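Local coordinates for protein transketolase (Campylobacter jejuni, PDB 3L84) that belongs to the transketolase family of thiamine diphosphate-dependent enzymes, with two thiamine diphosphate-binding-type domains followed by a C-terminal domain, at residues A36-V41 with E218-A223; N213-E218 with K239-K244. One frame throughout, in Å; residues are numbered along the deposited sequence.

In the fold
Contact 1 sets helix 30-42 against helix 217-228, and contact 2 joins the C-terminal ends of strands 208-213 and 234-239 in the parallel sheet beneath. Their centres lie about 9 Å apart, and both use helix 217-228. Asp37 ties them together: its OD2 stands 2.8 Å from ND1 of His215, a probable hydrogen bond, and its OD1 makes a weak one to OH of Tyr217. The methyl CD1 of Ile220 also packs against the carbonyl O of Gly214, 3.4 Å away. Both contacts belong to the thiamine diphosphate-binding domain of the N-terminal half, about 30 Å from the centre of the chain.

Contact 1 (A36-V41 with E218-A223); sequences ADILSV and EEINKA
Ile220 and Val41 meet through their branches: CG2 of Ile220 lies 3.7 Å from CB of Val41 and nearly as close to its CG1, the two side chains running obliquely past each other. CG1 of Val41, trans to its own backbone N (chi1 -180°), also reaches over the next residue of the facing helix, 3.8 Å from CA of Asn221. The other arm of Ile220 goes to the preceding turn, where CD1 sits 3.9 Å from N of Ile38 and meets CG1 of Ile38 at 4.0 Å, the two isoleucines crossing at about a right angle. CB of Asp37 flanks the same methyl. The helices belong to the layer packed on the parallel sheet of an alpha/beta thiamine diphosphate-binding domain; the axes of segments 36-41 and 218-223 approach to 9.5 Å and cross at -51°, with no hydrogen bond between these two segments. Further out, Ile220 rests on Ile212 of strand 208-213 and Ile38 touches Ala238 of strand 234-239. OD2 of Asp37, turned from the apolar patch, forms a salt bridge with Arg14 and a hydrogen bond with His215, while OD1 of Asn221 is hydrogen-bonded to NE2 of His45.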
ATOM      1  N   ALA A  36      -9.895  28.671  -9.410  1.00  9.85           N
ATOM      2  CA  ALA A  36     -10.404  29.844  -8.703  1.00  9.89           C
ATOM      3  C   ALA A  36     -11.817  30.258  -9.103  1.00  9.14           C
ATOM      4  O   ALA A  36     -12.591  30.711  -8.246  1.00  9.95           O
ATOM      5  CB  ALA A  36      -9.457  31.022  -8.865  1.00  9.89           C
ATOM      6  N   ASP A  37     -12.160  30.054 -10.376  1.00  8.95           N
ATOM      7  CA  ASP A  37     -13.505  30.394 -10.806  1.00  8.78           C
ATOM      8  C   ASP A  37     -14.533  29.427 -10.204  1.00  8.72           C
ATOM      9  O   ASP A  37     -15.601  29.844  -9.733  1.00  8.88           O
ATOM     10  CB  ASP A  37     -13.597  30.410 -12.338  1.00  9.63           C
ATOM     11  CG  ASP A  37     -12.635  31.405 -12.968  1.00 10.88           C
ATOM     12  OD1 ASP A  37     -12.512  32.546 -12.464  1.00 10.52           O
ATOM     13  OD2 ASP A  37     -11.946  31.032 -13.930  1.00 11.18           O
ATOM     14  N   ILE A  38     -14.218  28.133 -10.213  1.00  8.52           N
ATOM     15  CA  ILE A  38     -15.062  27.136  -9.595  1.00  8.53           C
ATOM     16  C   ILE A  38     -15.281  27.434  -8.118  1.00  8.11           C
ATOM     17  O   ILE A  38     -16.402  27.381  -7.635  1.00  8.43           O
ATOM     18  CB  ILE A  38     -14.472  25.726  -9.798  1.00  8.65           C
ATOM     19  CG1 ILE A  38     -14.543  25.322 -11.285  1.00 10.83           C
ATOM     20  CG2 ILE A  38     -15.173  24.692  -8.870  1.00  8.57           C
ATOM     21  CD1 ILE A  38     -13.635  24.133 -11.678  1.00 10.67           C
ATOM     22  N   LEU A  39     -14.197  27.694  -7.369  1.00  8.68           N
ATOM     23  CA  LEU A  39     -14.356  27.965  -5.928  1.00  9.14           C
ATOM     24  C   LEU A  39     -15.155  29.224  -5.653  1.00  9.22           C
ATOM     25  O   LEU A  39     -15.935  29.263  -4.716  1.00  9.83           O
ATOM     26  CB  LEU A  39     -12.987  27.955  -5.232  1.00  9.70           C
ATOM     27  CG  LEU A  39     -13.078  27.994  -3.701  1.00  9.84           C
ATOM     28  CD1 LEU A  39     -13.879  26.863  -3.089  1.00 11.37           C
ATOM     29  CD2 LEU A  39     -11.651  28.006  -3.125  1.00 10.67           C
ATOM     30  N   SER A  40     -14.977  30.248  -6.475  1.00  8.83           N
ATOM     31  CA  SER A  40     -15.767  31.449  -6.311  0.50  9.02           C
ATOM     32  C   SER A  40     -17.253  31.184  -6.409  1.00  8.36           C
ATOM     33  O   SER A  40     -18.031  31.649  -5.588  1.00  8.93           O
ATOM     34  CB  SER A  40     -15.327  32.463  -7.337  0.50  9.29           C
ATOM     35  OG  SER A  40     -14.009  32.837  -7.025  0.50  8.64           O
ATOM     36  N   VAL A  41     -17.665  30.411  -7.415  1.00  7.52           N
ATOM     37  CA  VAL A  41     -19.070  30.049  -7.512  1.00  8.02           C
ATOM     38  C   VAL A  41     -19.521  29.121  -6.384  1.00  7.97           C
ATOM     39  O   VAL A  41     -20.565  29.285  -5.788  1.00  8.71           O
ATOM     40  CB  VAL A  41     -19.375  29.403  -8.862  1.00  8.23           C
ATOM     41  CG1 VAL A  41     -20.832  29.037  -8.953  1.00  8.67           C
ATOM     42  CG2 VAL A  41     -19.014  30.366 -10.007  1.00 10.20           C
ATOM     43  N   GLU A 218     -21.539  30.942 -15.337  1.00 11.27           N
ATOM     44  CA  GLU A 218     -22.881  30.444 -15.530  1.00 12.56           C
ATOM     45  C   GLU A 218     -22.895  28.925 -15.626  1.00 10.83           C
ATOM     46  O   GLU A 218     -23.766  28.290 -15.059  1.00 10.08           O
ATOM     47  CB  GLU A 218     -23.519  31.110 -16.762  1.00 13.19           C
ATOM     48  CG  GLU A 218     -24.941  30.655 -17.114  1.00 19.59           C
ATOM     49  CD  GLU A 218     -25.576  31.414 -18.290  1.00 27.16           C
ATOM     50  OE1 GLU A 218     -24.846  31.953 -19.164  1.00 31.26           O
ATOM     51  OE2 GLU A 218     -26.834  31.462 -18.345  1.00 32.41           O
ATOM     52  N   GLU A 219     -21.963  28.337 -16.360  1.00 10.54           N
ATOM     53  CA  GLU A 219     -21.970  26.876 -16.507  1.00  9.90           C
ATOM     54  C   GLU A 219     -21.653  26.194 -15.164  1.00 10.12           C
ATOM     55  O   GLU A 219     -22.258  25.179 -14.809  1.00 10.98           O
ATOM     56  CB  GLU A 219     -20.922  26.418 -17.524  1.00 10.82           C
ATOM     57  CG  GLU A 219     -21.238  26.729 -18.965  1.00 12.21           C
ATOM     58  CD  GLU A 219     -20.212  26.140 -19.924  1.00 15.48           C
ATOM     59  OE1 GLU A 219     -19.822  24.948 -19.735  1.00 10.84           O
ATOM     60  OE2 GLU A 219     -19.813  26.853 -20.891  1.00 18.19           O
ATOM     61  N   ILE A 220     -20.743  26.779 -14.387  1.00 10.32           N
ATOM     62  CA  ILE A 220     -20.398  26.215 -13.073  1.00 10.25           C
ATOM     63  C   ILE A 220     -21.619  26.242 -12.166  1.00  9.27           C
ATOM     64  O   ILE A 220     -21.961  25.251 -11.518  1.00  9.39           O
ATOM     65  CB  ILE A 220     -19.256  26.978 -12.392  1.00 10.63           C
ATOM     66  CG1 ILE A 220     -17.972  26.941 -13.224  1.00 11.22           C
ATOM     67  CG2 ILE A 220     -19.005  26.413 -10.987  1.00 10.33           C
ATOM     68  CD1 ILE A 220     -16.950  28.069 -12.925  1.00 10.05           C
ATOM     69  N   ASN A 221     -22.300  27.389 -12.121  1.00  9.01           N
ATOM     70  CA  ASN A 221     -23.463  27.548 -11.271  1.00  9.23           C
ATOM     71  C   ASN A 221     -24.566  26.559 -11.672  1.00  8.70           C
ATOM     72  O   ASN A 221     -25.125  25.880 -10.808  1.00  8.34           O
ATOM     73  CB  ASN A 221     -23.985  28.975 -11.296  1.00  8.79           C
ATOM     74  CG  ASN A 221     -25.108  29.173 -10.352  1.00 10.32           C
ATOM     75  OD1 ASN A 221     -24.951  29.037  -9.147  1.00 11.23           O
ATOM     76  ND2 ASN A 221     -26.272  29.544 -10.884  1.00 14.93           N
ATOM     77  N   LYS A 222     -24.829  26.437 -12.975  1.00  8.60           N
ATOM     78  CA  LYS A 222     -25.870  25.541 -13.456  1.00  9.57           C
ATOM     79  C   LYS A 222     -25.506  24.088 -13.113  1.00  8.95           C
ATOM     80  O   LYS A 222     -26.369  23.313 -12.725  1.00  9.75           O
ATOM     81  CB  LYS A 222     -26.055  25.704 -14.969  1.00  9.27           C
ATOM     82  CG  LYS A 222     -27.148  24.836 -15.553  1.00 14.76           C
ATOM     83  CD  LYS A 222     -27.319  25.059 -17.049  1.00 18.49           C
ATOM     84  CE  LYS A 222     -28.394  24.159 -17.616  1.00 21.04           C
ATOM     85  NZ  LYS A 222     -28.880  24.667 -18.941  1.00 23.89           N
ATOM     86  N   ALA A 223     -24.240  23.717 -13.247  1.00  9.02           N
ATOM     87  CA  ALA A 223     -23.804  22.359 -12.933  1.00  9.16           C
ATOM     88  C   ALA A 223     -23.980  22.046 -11.453  1.00  8.54           C
ATOM     89  O   ALA A 223     -24.418  20.960 -11.076  1.00  8.36           O
ATOM     90  CB  ALA A 223     -22.334  22.144 -13.356  1.00  9.66           C
TER

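Contact 2 (N213-E218 with K239-K244); sequences NGHDYE and KTTIAK
His215, in the turn after strand 208-213, reaches Thr241 and Lys244 in the loop after strand 234-239. Its side chain sets out toward that loop at CB. CG of the ring has CE of Lys244 4.0 Å away. ND1 is held by Asp37 of helix 30-42. CE1 meets the start of the lysine chain, 3.5 Å from CG of Lys244, and CD2 meets its CD. At the tip, NE2 accepts the backbone N-H of Thr241 at 2.9 Å, a nearly straight bond (171°) with the donor in the ring plane. NE2 also packs against CA of Thr240. Bonds at both nitrogens fix the rotation of the imidazole, and an acceptor at NE2 suggests that the proton is on ND1. Lys244 lies over one face: its CG is 3.7 Å from the ring centroid, 18° off the normal, in a CH-pi contact, and the bend at chi2 (72°) keeps the aliphatic chain running across the ring.

Beside the ring, the strand ends are joined by backbone. N of Gly214 donates to O of Lys239 at 2.9 Å, continuing the parallel pairing of Asn213 with Lys239, and a water bridges that carbonyl to OD1 of Asn213. OD1 also accepts N-H of His215 at 2.8 Å, closing an Asx turn within the type I turn 213-216. Asp216 is the N-cap of helix 217-228, its OD1 accepting the backbone N-H of Glu219. Strand 208-213, helix 217-228 and strand 234-239 form a beta-alpha-beta crossover, with this contact at the C-terminal ends of its two neighbouring parallel strands, as is typical of the alpha/beta thiamine diphosphate-binding fold.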
ATOM      1  N   ASN A 213     -17.235  23.893 -18.860  1.00  8.82           N
ATOM      2  CA  ASN A 213     -16.108  24.822 -18.912  1.00  9.04           C
ATOM      3  C   ASN A 213     -15.967  25.388 -17.500  1.00  8.26           C
ATOM      4  O   ASN A 213     -16.826  26.125 -16.991  1.00  9.09           O
ATOM      5  CB  ASN A 213     -16.400  25.934 -19.930  1.00  8.48           C
ATOM      6  CG  ASN A 213     -15.313  26.983 -20.021  1.00 11.00           C
ATOM      7  OD1 ASN A 213     -14.484  27.118 -19.161  1.00 12.09           O
ATOM      8  ND2 ASN A 213     -15.339  27.758 -21.117  1.00 16.52           N
ATOM      9  N   GLY A 214     -14.853  25.035 -16.865  1.00  8.37           N
ATOM     10  CA  GLY A 214     -14.567  25.457 -15.499  1.00  8.19           C
ATOM     11  C   GLY A 214     -14.174  26.904 -15.327  1.00  9.65           C
ATOM     12  O   GLY A 214     -13.859  27.321 -14.195  1.00 10.12           O
ATOM     13  N   HIS A 215     -14.197  27.690 -16.409  1.00 10.18           N
ATOM     14  CA  HIS A 215     -13.996  29.143 -16.341  1.00 10.41           C
ATOM     15  C   HIS A 215     -15.225  29.940 -16.712  1.00 11.99           C
ATOM     16  O   HIS A 215     -15.146  31.169 -16.846  1.00 13.73           O
ATOM     17  CB  HIS A 215     -12.787  29.570 -17.188  1.00 10.23           C
ATOM     18  CG  HIS A 215     -11.541  28.847 -16.803  1.00  8.77           C
ATOM     19  ND1 HIS A 215     -11.035  28.880 -15.521  1.00  9.16           N
ATOM     20  CD2 HIS A 215     -10.723  28.026 -17.501  1.00 10.43           C
ATOM     21  CE1 HIS A 215      -9.962  28.114 -15.451  1.00  9.56           C
ATOM     22  NE2 HIS A 215      -9.742  27.594 -16.647  1.00 10.87           N
ATOM     23  N   ASP A 216     -16.363  29.269 -16.863  1.00 10.52           N
ATOM     24  CA  ASP A 216     -17.598  29.954 -17.199  0.50 10.92           C
ATOM     25  C   ASP A 216     -18.516  29.936 -15.996  1.00 10.53           C
ATOM     26  O   ASP A 216     -19.040  28.904 -15.597  1.00 10.12           O
ATOM     27  CB  ASP A 216     -18.282  29.335 -18.413  0.50 11.14           C
ATOM     28  CG  ASP A 216     -19.467  30.158 -18.894  0.50 11.68           C
ATOM     29  OD1 ASP A 216     -20.583  29.950 -18.390  0.50 13.34           O
ATOM     30  OD2 ASP A 216     -19.280  31.031 -19.768  0.50 13.52           O
ATOM     31  N   TYR A 217     -18.716  31.111 -15.404  1.00  9.85           N
ATOM     32  CA  TYR A 217     -19.437  31.181 -14.145  1.00 10.44           C
ATOM     33  C   TYR A 217     -20.855  30.633 -14.238  1.00 10.72           C
ATOM     34  O   TYR A 217     -21.300  29.913 -13.321  1.00 10.96           O
ATOM     35  CB  TYR A 217     -19.471  32.615 -13.604  1.00 10.29           C
ATOM     36  CG  TYR A 217     -18.081  33.180 -13.377  1.00  8.74           C
ATOM     37  CD1 TYR A 217     -17.232  32.626 -12.436  1.00  9.08           C
ATOM     38  CD2 TYR A 217     -17.619  34.237 -14.122  1.00  9.44           C
ATOM     39  CE1 TYR A 217     -15.968  33.096 -12.238  1.00  8.77           C
ATOM     40  CE2 TYR A 217     -16.336  34.733 -13.934  1.00  9.48           C
ATOM     41  CZ  TYR A 217     -15.512  34.138 -12.984  1.00  8.38           C
ATOM     42  OH  TYR A 217     -14.227  34.583 -12.816  1.00  8.86           O
ATOM     43  N   GLU A 218     -21.539  30.942 -15.337  1.00 11.27           N
ATOM     44  CA  GLU A 218     -22.881  30.444 -15.530  1.00 12.56           C
ATOM     45  C   GLU A 218     -22.895  28.925 -15.626  1.00 10.83           C
ATOM     46  O   GLU A 218     -23.766  28.290 -15.059  1.00 10.08           O
ATOM     47  CB  GLU A 218     -23.519  31.110 -16.762  1.00 13.19           C
ATOM     48  CG  GLU A 218     -24.941  30.655 -17.114  1.00 19.59           C
ATOM     49  CD  GLU A 218     -25.576  31.414 -18.290  1.00 27.16           C
ATOM     50  OE1 GLU A 218     -24.846  31.953 -19.164  1.00 31.26           O
ATOM     51  OE2 GLU A 218     -26.834  31.462 -18.345  1.00 32.41           O
ATOM     52  N   LYS A 239     -13.490  21.341 -17.384  1.00  9.44           N
ATOM     53  CA  LYS A 239     -12.315  21.602 -18.206  1.00 10.09           C
ATOM     54  C   LYS A 239     -11.715  22.948 -17.820  1.00  9.31           C
ATOM     55  O   LYS A 239     -12.398  23.965 -17.871  1.00 10.26           O
ATOM     56  CB  LYS A 239     -12.700  21.581 -19.667  1.00 10.73           C
ATOM     57  CG  LYS A 239     -11.502  21.623 -20.593  1.00 14.04           C
ATOM     58  CD  LYS A 239     -11.871  21.215 -22.021  1.00 18.98           C
ATOM     59  CE  LYS A 239     -10.668  21.344 -22.935  1.00 23.67           C
ATOM     60  NZ  LYS A 239     -10.129  22.741 -22.919  1.00 27.64           N
ATOM     61  N   THR A 240     -10.447  22.959 -17.423  1.00 10.19           N
ATOM     62  CA  THR A 240      -9.794  24.183 -16.968  1.00 10.17           C
ATOM     63  C   THR A 240      -8.434  24.295 -17.633  1.00 10.62           C
ATOM     64  O   THR A 240      -7.907  23.363 -18.287  1.00 10.23           O
ATOM     65  CB  THR A 240      -9.584  24.252 -15.441  1.00 10.58           C
ATOM     66  OG1 THR A 240      -8.600  23.286 -15.087  1.00 14.49           O
ATOM     67  CG2 THR A 240     -10.835  24.017 -14.701  1.00 10.23           C
ATOM     68  N   THR A 241      -7.907  25.516 -17.557  1.00 10.67           N
ATOM     69  CA  THR A 241      -6.566  25.835 -18.003  1.00 10.94           C
ATOM     70  C   THR A 241      -5.709  25.967 -16.741  1.00  9.80           C
ATOM     71  O   THR A 241      -5.981  26.812 -15.884  1.00 10.54           O
ATOM     72  CB  THR A 241      -6.564  27.143 -18.782  1.00 11.27           C
ATOM     73  OG1 THR A 241      -7.330  26.959 -19.996  1.00 13.29           O
ATOM     74  CG2 THR A 241      -5.154  27.558 -19.128  1.00 12.78           C
ATOM     75  N   ILE A 242      -4.680  25.149 -16.608  1.00  8.98           N
ATOM     76  CA  ILE A 242      -3.796  25.295 -15.464  1.00  9.57           C
ATOM     77  C   ILE A 242      -3.142  26.687 -15.553  1.00  9.35           C
ATOM     78  O   ILE A 242      -2.848  27.185 -16.625  1.00  9.38           O
ATOM     79  CB  ILE A 242      -2.757  24.171 -15.348  1.00  9.87           C
ATOM     80  CG1 ILE A 242      -2.174  24.156 -13.929  1.00 10.08           C
ATOM     81  CG2 ILE A 242      -1.649  24.254 -16.420  1.00 10.22           C
ATOM     82  CD1 ILE A 242      -1.238  22.976 -13.672  1.00 12.51           C
ATOM     83  N   ALA A 243      -3.022  27.333 -14.399  1.00  9.27           N
ATOM     84  CA  ALA A 243      -2.466  28.690 -14.328  1.00  9.18           C
ATOM     85  C   ALA A 243      -3.292  29.702 -15.135  1.00  8.80           C
ATOM     86  O   ALA A 243      -2.787  30.694 -15.658  1.00  9.10           O
ATOM     87  CB  ALA A 243      -0.991  28.699 -14.729  1.00  9.62           C
ATOM     88  N   LYS A 244      -4.584  29.442 -15.234  1.00  9.03           N
ATOM     89  CA  LYS A 244      -5.502  30.402 -15.877  1.00  8.97           C
ATOM     90  C   LYS A 244      -5.304  31.802 -15.324  1.00  9.38           C
ATOM     91  O   LYS A 244      -5.300  32.004 -14.112  1.00  9.29           O
ATOM     92  CB  LYS A 244      -6.953  29.970 -15.686  1.00  9.99           C
ATOM     93  CG  LYS A 244      -8.013  30.911 -16.298  1.00 10.45           C
ATOM     94  CD  LYS A 244      -8.060  30.868 -17.832  1.00 11.64           C
ATOM     95  CE  LYS A 244      -9.187  31.701 -18.357  1.00 12.45           C
ATOM     96  NZ  LYS A 244      -9.216  31.694 -19.857  1.00 14.92           N
TER
HETATM   97  O   HOH W   1     -12.076  25.659 -20.044  1.00 16.46           O